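Local coordinates for cell division protein FtsI/penicillin binding protein 2 (Legionella pneumophila subsp. pneumophila ATCC 43290, PDB 4ZTK) that probably acts as a D,D-transpeptidase of the penicillin-binding protein family, cross-linking peptidoglycan strands during bacterial cell division, at residues A[23-31]-A[304-312]; A[45-56]-A[189-197]. All blocks are in the same frame, centred on the assembly; numbering follows the deposited sequence.

Contact 1: residues A[23-31]-A[304-312]; sequences RMQQIVEKQ and RNVAMDALS
I27 and Q31 of 23-31 pack over V306 and D309 of 304-312; the axes of helical segments 23-31 and 304-310 approach to 9.9 Å, at 150°. I27 holds CG2 anti to its backbone N, which brings this methyl 3.6 Å from D309 CB. The methyl CG1 of V306 fits among M24, I27 and V28, lying 4.0 Å from V28 CG1; its CG2 meets the CG of Q31 at 3.6 Å. A310 is small enough to admit selenomethionine M24, whose selenoether, bent at chi2 and chi3, folds until SE lies 3.7 Å from A310 CB.

Polar groups take over at the borders. Bent at chi2 (-68°), Q31 lays its amide across CB of N305 and donates a weak bond from NE2 to D309 OD2 (3.3 Å), while a water donates to Q31 OE1 at 2.7 Å and weakly accepts from N305 ND2. The long R23 brings NH1 3.3 Å from A310 O; its NH2 bonds weakly to OG of poorly ordered S312, a doubtful link.

Both helices cover one face of the five-stranded sheet: M24 and V28 rest on strands 43-49 and 56-63, V306 on I48 and L276, and A310 on Y274.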
loop_
_atom_site.group_PDB
_atom_site.type_symbol
_atom_site.label_atom_id
_atom_site.label_comp_id
_atom_site.label_asym_id
_atom_site.label_seq_id
_atom_site.Cartn_x
_atom_site.Cartn_y
_atom_site.Cartn_z
ATOM N N ARG A 23 -0.750 13.982 -18.252
ATOM C CA ARG A 23 -1.232 12.735 -18.843
ATOM C C ARG A 23 -1.637 11.731 -17.759
ATOM O O ARG A 23 -2.688 11.087 -17.849
ATOM C CB ARG A 23 -0.166 12.119 -19.749
ATOM C CG ARG A 23 -0.613 10.842 -20.446
ATOM C CD ARG A 23 0.552 9.887 -20.667
ATOM N NE ARG A 23 0.133 8.655 -21.334
ATOM C CZ ARG A 23 0.857 7.540 -21.369
ATOM N NH1 ARG A 23 2.040 7.495 -20.767
ATOM N NH2 ARG A 23 0.396 6.467 -22.000
HETATM N N MSE A 24 -0.801 11.596 -16.734
HETATM C CA MSE A 24 -1.102 10.686 -15.632
HETATM C C MSE A 24 -2.297 11.187 -14.837
HETATM O O MSE A 24 -3.152 10.404 -14.422
HETATM C CB MSE A 24 0.102 10.523 -14.703
HETATM C CG MSE A 24 1.273 9.753 -15.292
HETATM SE SE MSE A 24 0.828 7.951 -15.906
HETATM C CE MSE A 24 -0.373 7.379 -14.477
ATOM N N GLN A 25 -2.348 12.501 -14.634
ATOM C CA GLN A 25 -3.414 13.123 -13.860
ATOM C C GLN A 25 -4.786 12.850 -14.460
ATOM O O GLN A 25 -5.731 12.517 -13.750
ATOM C CB GLN A 25 -3.191 14.631 -13.758
ATOM C CG GLN A 25 -4.202 15.330 -12.881
ATOM C CD GLN A 25 -4.166 14.826 -11.451
ATOM O OE1 GLN A 25 -3.148 14.322 -10.985
ATOM N NE2 GLN A 25 -5.282 14.960 -10.748
ATOM N N GLN A 26 -4.886 12.991 -15.775
ATOM C CA GLN A 26 -6.146 12.776 -16.468
ATOM C C GLN A 26 -6.591 11.316 -16.375
ATOM O O GLN A 26 -7.774 11.030 -16.210
ATOM C CB GLN A 26 -6.022 13.221 -17.923
ATOM C CG GLN A 26 -7.316 13.170 -18.688
ATOM C CD GLN A 26 -7.335 14.133 -19.857
ATOM O OE1 GLN A 26 -7.152 15.342 -19.689
ATOM N NE2 GLN A 26 -7.552 13.601 -21.051
ATOM N N ILE A 27 -5.634 10.400 -16.473
ATOM C CA ILE A 27 -5.910 8.977 -16.289
ATOM C C ILE A 27 -6.528 8.678 -14.921
ATOM O O ILE A 27 -7.581 8.047 -14.833
ATOM C CB ILE A 27 -4.638 8.129 -16.461
ATOM C CG1 ILE A 27 -4.185 8.151 -17.923
ATOM C CG2 ILE A 27 -4.877 6.694 -15.983
ATOM C CD1 ILE A 27 -2.869 7.432 -18.172
ATOM N N VAL A 28 -5.889 9.138 -13.852
ATOM C CA VAL A 28 -6.378 8.804 -12.517
ATOM C C VAL A 28 -7.693 9.523 -12.217
ATOM O O VAL A 28 -8.539 9.014 -11.481
ATOM C CB VAL A 28 -5.322 9.069 -11.420
ATOM C CG1 VAL A 28 -4.118 8.171 -11.636
ATOM C CG2 VAL A 28 -4.902 10.541 -11.397
ATOM N N GLU A 29 -7.864 10.699 -12.810
ATOM C CA GLU A 29 -9.108 11.447 -12.676
ATOM C C GLU A 29 -10.306 10.688 -13.235
ATOM O O GLU A 29 -11.341 10.626 -12.591
ATOM C CB GLU A 29 -8.989 12.827 -13.329
ATOM C CG GLU A 29 -8.330 13.864 -12.438
ATOM C CD GLU A 29 -8.025 15.156 -13.172
ATOM O OE1 GLU A 29 -8.056 15.149 -14.421
ATOM O OE2 GLU A 29 -7.756 16.176 -12.503
ATOM N N LYS A 30 -10.162 10.102 -14.422
ATOM C CA LYS A 30 -11.231 9.293 -15.009
ATOM C C LYS A 30 -11.499 8.026 -14.200
ATOM O O LYS A 30 -12.650 7.622 -14.024
ATOM C CB LYS A 30 -10.888 8.885 -16.444
ATOM C CG LYS A 30 -10.686 10.038 -17.392
ATOM C CD LYS A 30 -10.446 9.559 -18.817
ATOM C CE LYS A 30 -9.155 8.762 -18.930
ATOM N NZ LYS A 30 -8.898 8.339 -20.336
ATOM N N GLN A 31 -10.433 7.389 -13.732
ATOM C CA GLN A 31 -10.554 6.085 -13.088
ATOM C C GLN A 31 -11.151 6.141 -11.683
ATOM O O GLN A 31 -12.019 5.334 -11.350
ATOM C CB GLN A 31 -9.204 5.359 -13.061
ATOM C CG GLN A 31 -8.655 4.986 -14.434
ATOM C CD GLN A 31 -9.476 3.915 -15.136
ATOM O OE1 GLN A 31 -10.369 3.304 -14.544
ATOM N NE2 GLN A 31 -9.171 3.682 -16.409
ATOM N N ARG A 304 -5.210 -1.963 -11.639
ATOM C CA ARG A 304 -4.996 -2.597 -12.937
ATOM C C ARG A 304 -5.355 -1.676 -14.105
ATOM O O ARG A 304 -4.592 -1.552 -15.066
ATOM C CB ARG A 304 -5.806 -3.888 -13.039
ATOM C CG ARG A 304 -5.659 -4.608 -14.379
ATOM C CD ARG A 304 -6.696 -5.710 -14.538
ATOM N NE ARG A 304 -6.473 -6.502 -15.743
ATOM C CZ ARG A 304 -7.429 -7.149 -16.404
ATOM N NH1 ARG A 304 -8.688 -7.094 -15.986
ATOM N NH2 ARG A 304 -7.128 -7.850 -17.489
ATOM N N ASN A 305 -6.516 -1.034 -14.019
ATOM C CA ASN A 305 -6.973 -0.165 -15.102
ATOM C C ASN A 305 -6.066 1.045 -15.294
ATOM O O ASN A 305 -5.772 1.430 -16.419
ATOM C CB ASN A 305 -8.424 0.277 -14.884
ATOM C CG ASN A 305 -9.400 -0.885 -14.939
ATOM O OD1 ASN A 305 -9.140 -1.900 -15.585
ATOM N ND2 ASN A 305 -10.532 -0.739 -14.257
ATOM N N VAL A 306 -5.629 1.645 -14.191
ATOM C CA VAL A 306 -4.723 2.786 -14.275
ATOM C C VAL A 306 -3.385 2.347 -14.862
ATOM O O VAL A 306 -2.839 3.003 -15.749
ATOM C CB VAL A 306 -4.500 3.438 -12.898
ATOM C CG1 VAL A 306 -3.395 4.480 -12.973
ATOM C CG2 VAL A 306 -5.793 4.061 -12.397
ATOM N N ALA A 307 -2.876 1.223 -14.366
ATOM C CA ALA A 307 -1.617 0.656 -14.836
ATOM C C ALA A 307 -1.633 0.368 -16.332
ATOM O O ALA A 307 -0.668 0.655 -17.033
ATOM C CB ALA A 307 -1.281 -0.608 -14.057
HETATM N N MSE A 308 -2.725 -0.203 -16.824
HETATM C CA MSE A 308 -2.824 -0.485 -18.252
HETATM C C MSE A 308 -2.878 0.795 -19.078
HETATM O O MSE A 308 -2.284 0.869 -20.151
HETATM C CB MSE A 308 -4.011 -1.399 -18.555
HETATM C CG MSE A 308 -3.730 -2.852 -18.204
HETATM SE SE MSE A 308 -5.264 -4.022 -18.382
HETATM C CE MSE A 308 -5.595 -3.799 -20.297
ATOM N N ASP A 309 -3.572 1.807 -18.563
ATOM C CA ASP A 309 -3.612 3.119 -19.208
ATOM C C ASP A 309 -2.233 3.769 -19.236
ATOM O O ASP A 309 -1.821 4.322 -20.252
ATOM C CB ASP A 309 -4.587 4.048 -18.479
ATOM C CG ASP A 309 -6.025 3.834 -18.897
ATOM O OD1 ASP A 309 -6.319 2.789 -19.513
ATOM O OD2 ASP A 309 -6.864 4.715 -18.603
ATOM N N ALA A 310 -1.529 3.705 -18.110
ATOM C CA ALA A 310 -0.230 4.361 -17.974
ATOM C C ALA A 310 0.801 3.739 -18.904
ATOM O O ALA A 310 1.601 4.442 -19.520
ATOM C CB ALA A 310 0.251 4.306 -16.535
ATOM N N LEU A 311 0.768 2.415 -19.011
ATOM C CA LEU A 311 1.666 1.702 -19.911
ATOM C C LEU A 311 1.143 1.763 -21.351
ATOM O O LEU A 311 1.588 1.004 -22.211
ATOM C CB LEU A 311 1.829 0.248 -19.449
ATOM C CG LEU A 311 2.283 0.034 -17.999
ATOM C CD1 LEU A 311 2.229 -1.434 -17.616
ATOM C CD2 LEU A 311 3.679 0.587 -17.771
ATOM N N SER A 312 0.203 2.679 -21.591
ATOM C CA SER A 312 -0.467 2.859 -22.883
ATOM C C SER A 312 -1.258 1.633 -23.333
ATOM O O SER A 312 -0.688 0.586 -23.640
ATOM C CB SER A 312 0.515 3.310 -23.971
ATOM O OG SER A 312 0.956 4.637 -23.741
HETATM O O HOH W 1 -11.558 2.037 -12.486
#

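Contact 2: residues A[45-56]-A[189-197]; sequences VIAIADPQTGNI and IESLIKSYA
The central antiparallel sheet of the transpeptidase fold is covered on one face by helix 189-200, which here meets strand 43-49 and the turn leading into strand 56-63. The axes of strand 45-49 and helix 189-197 approach to 8.9 Å at 41°. V45, A47 and A49 all point toward the helix, and the two alanines keep the strand surface low enough for branched isoleucines to settle on it. I189 reaches A47 CB with CG2 (3.6 Å) and V45 CG1 with CD1 (3.7 Å). With CG1 anti to its backbone N (chi1 -164°), I193 carries CD1 onto the strand, over A47 O and against A49 CB at 3.7 Å, while its CG2 meets I56 CD1 at 3.5 Å.

Beyond the strand, the turn is held in part by D50: OD2 accepts from T53 OG1 (2.7 Å) and its backbone O from G54 N. In an ST turn, T53 OG1 accepts from N55 N. G54 has a positive phi (82°) that suits glycine, and without a side chain its CA lies 4.1 Å from A197 CB. K194 runs extended to a bend at chi4, and its NZ donates to G54 O (2.9 Å) from above the carbonyl plane; a water bridges NZ to T53 O.

V45 and A47 pair with strand 274-281, I193 also touches V275, and I46 and I48 face helix 22-38 across the sheet.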
loop_
_atom_site.group_PDB
_atom_site.type_symbol
_atom_site.label_atom_id
_atom_site.label_comp_id
_atom_site.label_asym_id
_atom_site.label_seq_id
_atom_site.Cartn_x
_atom_site.Cartn_y
_atom_site.Cartn_z
ATOM N N VAL A 45 -9.434 7.653 -3.651
ATOM C CA VAL A 45 -8.262 8.402 -4.069
ATOM C C VAL A 45 -7.294 7.485 -4.805
ATOM O O VAL A 45 -7.164 6.310 -4.464
ATOM C CB VAL A 45 -7.554 9.057 -2.856
ATOM C CG1 VAL A 45 -7.259 8.017 -1.776
ATOM C CG2 VAL A 45 -6.268 9.777 -3.283
ATOM N N ILE A 46 -6.647 8.019 -5.837
ATOM C CA ILE A 46 -5.545 7.335 -6.496
ATOM C C ILE A 46 -4.335 8.255 -6.557
ATOM O O ILE A 46 -4.451 9.433 -6.904
ATOM C CB ILE A 46 -5.900 6.915 -7.931
ATOM C CG1 ILE A 46 -7.106 5.978 -7.937
ATOM C CG2 ILE A 46 -4.710 6.237 -8.592
ATOM C CD1 ILE A 46 -7.599 5.657 -9.329
ATOM N N ALA A 47 -3.170 7.717 -6.224
ATOM C CA ALA A 47 -1.935 8.473 -6.342
ATOM C C ALA A 47 -0.903 7.676 -7.125
ATOM O O ALA A 47 -0.852 6.447 -7.031
ATOM C CB ALA A 47 -1.400 8.853 -4.965
ATOM N N ILE A 48 -0.108 8.384 -7.920
ATOM C CA ILE A 48 0.998 7.785 -8.655
ATOM C C ILE A 48 2.278 8.495 -8.245
ATOM O O ILE A 48 2.279 9.702 -8.053
ATOM C CB ILE A 48 0.841 7.950 -10.178
ATOM C CG1 ILE A 48 -0.602 7.685 -10.620
ATOM C CG2 ILE A 48 1.832 7.056 -10.919
ATOM C CD1 ILE A 48 -1.045 6.284 -10.457
ATOM N N ALA A 49 3.360 7.742 -8.096
ATOM C CA ALA A 49 4.644 8.327 -7.744
ATOM C C ALA A 49 5.740 7.773 -8.641
ATOM O O ALA A 49 5.630 6.665 -9.171
ATOM C CB ALA A 49 4.982 8.061 -6.271
ATOM N N ASP A 50 6.799 8.555 -8.802
ATOM C CA ASP A 50 7.946 8.158 -9.609
ATOM C C ASP A 50 8.929 7.341 -8.766
ATOM O O ASP A 50 9.409 7.813 -7.737
ATOM C CB ASP A 50 8.620 9.404 -10.200
ATOM C CG ASP A 50 10.021 9.131 -10.694
ATOM O OD1 ASP A 50 10.167 8.546 -11.787
ATOM O OD2 ASP A 50 10.978 9.507 -9.988
ATOM N N PRO A 51 9.220 6.103 -9.197
ATOM C CA PRO A 51 10.089 5.178 -8.455
ATOM C C PRO A 51 11.492 5.714 -8.139
ATOM O O PRO A 51 12.076 5.284 -7.152
ATOM C CB PRO A 51 10.195 3.971 -9.391
ATOM C CG PRO A 51 8.965 4.030 -10.222
ATOM C CD PRO A 51 8.681 5.488 -10.422
ATOM N N GLN A 52 12.022 6.625 -8.951
ATOM C CA GLN A 52 13.386 7.118 -8.747
ATOM C C GLN A 52 13.484 8.205 -7.685
ATOM O O GLN A 52 14.491 8.305 -6.985
ATOM C CB GLN A 52 13.983 7.648 -10.054
ATOM C CG GLN A 52 14.865 6.661 -10.795
ATOM C CD GLN A 52 14.077 5.752 -11.714
ATOM O OE1 GLN A 52 12.862 5.897 -11.856
ATOM N NE2 GLN A 52 14.767 4.811 -12.348
ATOM N N THR A 53 12.442 9.020 -7.577
ATOM C CA THR A 53 12.484 10.204 -6.727
ATOM C C THR A 53 11.466 10.141 -5.597
ATOM O O THR A 53 11.624 10.802 -4.572
ATOM C CB THR A 53 12.190 11.469 -7.543
ATOM O OG1 THR A 53 10.843 11.417 -8.028
ATOM C CG2 THR A 53 13.146 11.584 -8.722
ATOM N N GLY A 54 10.410 9.362 -5.797
ATOM C CA GLY A 54 9.327 9.300 -4.832
ATOM C C GLY A 54 8.336 10.445 -4.973
ATOM O O GLY A 54 7.347 10.506 -4.241
ATOM N N ASN A 55 8.597 11.352 -5.912
ATOM C CA ASN A 55 7.693 12.473 -6.167
ATOM C C ASN A 55 6.322 11.996 -6.625
ATOM O O ASN A 55 6.223 11.079 -7.436
ATOM C CB ASN A 55 8.273 13.399 -7.236
ATOM C CG ASN A 55 9.541 14.082 -6.787
ATOM O OD1 ASN A 55 9.712 14.378 -5.605
ATOM N ND2 ASN A 55 10.439 14.336 -7.729
ATOM N N ILE A 56 5.272 12.620 -6.103
ATOM C CA ILE A 56 3.920 12.381 -6.587
ATOM C C ILE A 56 3.793 12.998 -7.969
ATOM O O ILE A 56 4.085 14.183 -8.149
ATOM C CB ILE A 56 2.877 13.046 -5.679
ATOM C CG1 ILE A 56 3.062 12.585 -4.233
ATOM C CG2 ILE A 56 1.468 12.745 -6.173
ATOM C CD1 ILE A 56 2.896 11.115 -4.056
ATOM N N ILE A 189 -1.698 9.289 2.274
ATOM C CA ILE A 189 -1.522 8.758 0.927
ATOM C C ILE A 189 -0.084 9.011 0.480
ATOM O O ILE A 189 0.587 8.114 -0.024
ATOM C CB ILE A 189 -2.496 9.414 -0.075
ATOM C CG1 ILE A 189 -3.939 9.048 0.270
ATOM C CG2 ILE A 189 -2.174 8.980 -1.489
ATOM C CD1 ILE A 189 -4.202 7.557 0.241
ATOM N N GLU A 190 0.386 10.234 0.709
ATOM C CA GLU A 190 1.744 10.631 0.342
ATOM C C GLU A 190 2.841 9.814 1.033
ATOM O O GLU A 190 3.797 9.384 0.391
ATOM C CB GLU A 190 1.959 12.122 0.619
ATOM C CG GLU A 190 3.317 12.645 0.162
ATOM C CD GLU A 190 3.452 14.157 0.301
ATOM O OE1 GLU A 190 4.128 14.777 -0.548
ATOM O OE2 GLU A 190 2.885 14.723 1.260
ATOM N N SER A 191 2.719 9.606 2.339
ATOM C CA SER A 191 3.778 8.907 3.061
ATOM C C SER A 191 3.776 7.427 2.698
ATOM O O SER A 191 4.832 6.814 2.552
ATOM C CB SER A 191 3.651 9.102 4.576
ATOM O OG SER A 191 2.619 8.296 5.121
ATOM N N LEU A 192 2.586 6.859 2.527
ATOM C CA LEU A 192 2.472 5.436 2.223
ATOM C C LEU A 192 3.029 5.093 0.840
ATOM O O LEU A 192 3.771 4.119 0.685
ATOM C CB LEU A 192 1.024 4.955 2.362
ATOM C CG LEU A 192 0.812 3.445 2.193
ATOM C CD1 LEU A 192 1.690 2.638 3.165
ATOM C CD2 LEU A 192 -0.662 3.070 2.356
ATOM N N ILE A 193 2.687 5.896 -0.164
ATOM C CA ILE A 193 3.171 5.623 -1.512
ATOM C C ILE A 193 4.681 5.863 -1.607
ATOM O O ILE A 193 5.381 5.205 -2.383
ATOM C CB ILE A 193 2.385 6.414 -2.599
ATOM C CG1 ILE A 193 2.646 5.823 -3.990
ATOM C CG2 ILE A 193 2.723 7.903 -2.555
ATOM C CD1 ILE A 193 1.822 6.464 -5.109
ATOM N N LYS A 194 5.191 6.785 -0.795
ATOM C CA LYS A 194 6.629 7.033 -0.776
ATOM C C LYS A 194 7.376 5.843 -0.175
ATOM O O LYS A 194 8.482 5.511 -0.606
ATOM C CB LYS A 194 6.961 8.334 -0.032
ATOM C CG LYS A 194 6.694 9.594 -0.857
ATOM C CD LYS A 194 6.987 10.861 -0.064
ATOM C CE LYS A 194 6.731 12.112 -0.898
ATOM N NZ LYS A 194 7.755 12.316 -1.965
ATOM N N SER A 195 6.763 5.195 0.811
ATOM C CA SER A 195 7.335 3.984 1.384
ATOM C C SER A 195 7.392 2.873 0.337
ATOM O O SER A 195 8.396 2.169 0.220
ATOM C CB SER A 195 6.536 3.535 2.609
ATOM O OG SER A 195 6.618 4.519 3.629
ATOM N N TYR A 196 6.320 2.719 -0.432
ATOM C CA TYR A 196 6.330 1.740 -1.513
ATOM C C TYR A 196 7.319 2.121 -2.620
ATOM O O TYR A 196 7.895 1.252 -3.276
ATOM C CB TYR A 196 4.918 1.496 -2.062
ATOM C CG TYR A 196 4.220 0.392 -1.307
ATOM C CD1 TYR A 196 3.514 0.659 -0.146
ATOM C CD2 TYR A 196 4.306 -0.922 -1.733
ATOM C CE1 TYR A 196 2.894 -0.357 0.563
ATOM C CE2 TYR A 196 3.696 -1.942 -1.035
ATOM C CZ TYR A 196 2.995 -1.653 0.114
ATOM O OH TYR A 196 2.385 -2.663 0.815
ATOM N N ALA A 197 7.537 3.419 -2.801
ATOM C CA ALA A 197 8.500 3.885 -3.794
ATOM C C ALA A 197 9.905 3.387 -3.457
ATOM O O ALA A 197 10.711 3.128 -4.348
ATOM C CB ALA A 197 8.475 5.402 -3.905
HETATM O O HOH W 2 10.213 11.803 -2.425
#

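Strand 43-49 joins the two contacts: the helices of contact 1 and the helix of contact 2 lie on opposite faces of the same sheet, and the contact centres are about 15 Å apart. Where the two meet, V28 CG1 of contact 1 lies 3.7 Å from I46 CG2 of the strand. Contact 2 is buried, nearer the centre of the chain, and mostly aliphatic, with one lysine bond at its loop end. Contact 1 is partly buried; its apolar side faces the sheet, whereas charged and amide groups mark its outer margin. In sequence, contact 2 is nested inside the loop that contact 1 closes by pairing helices from near the two ends of the chain.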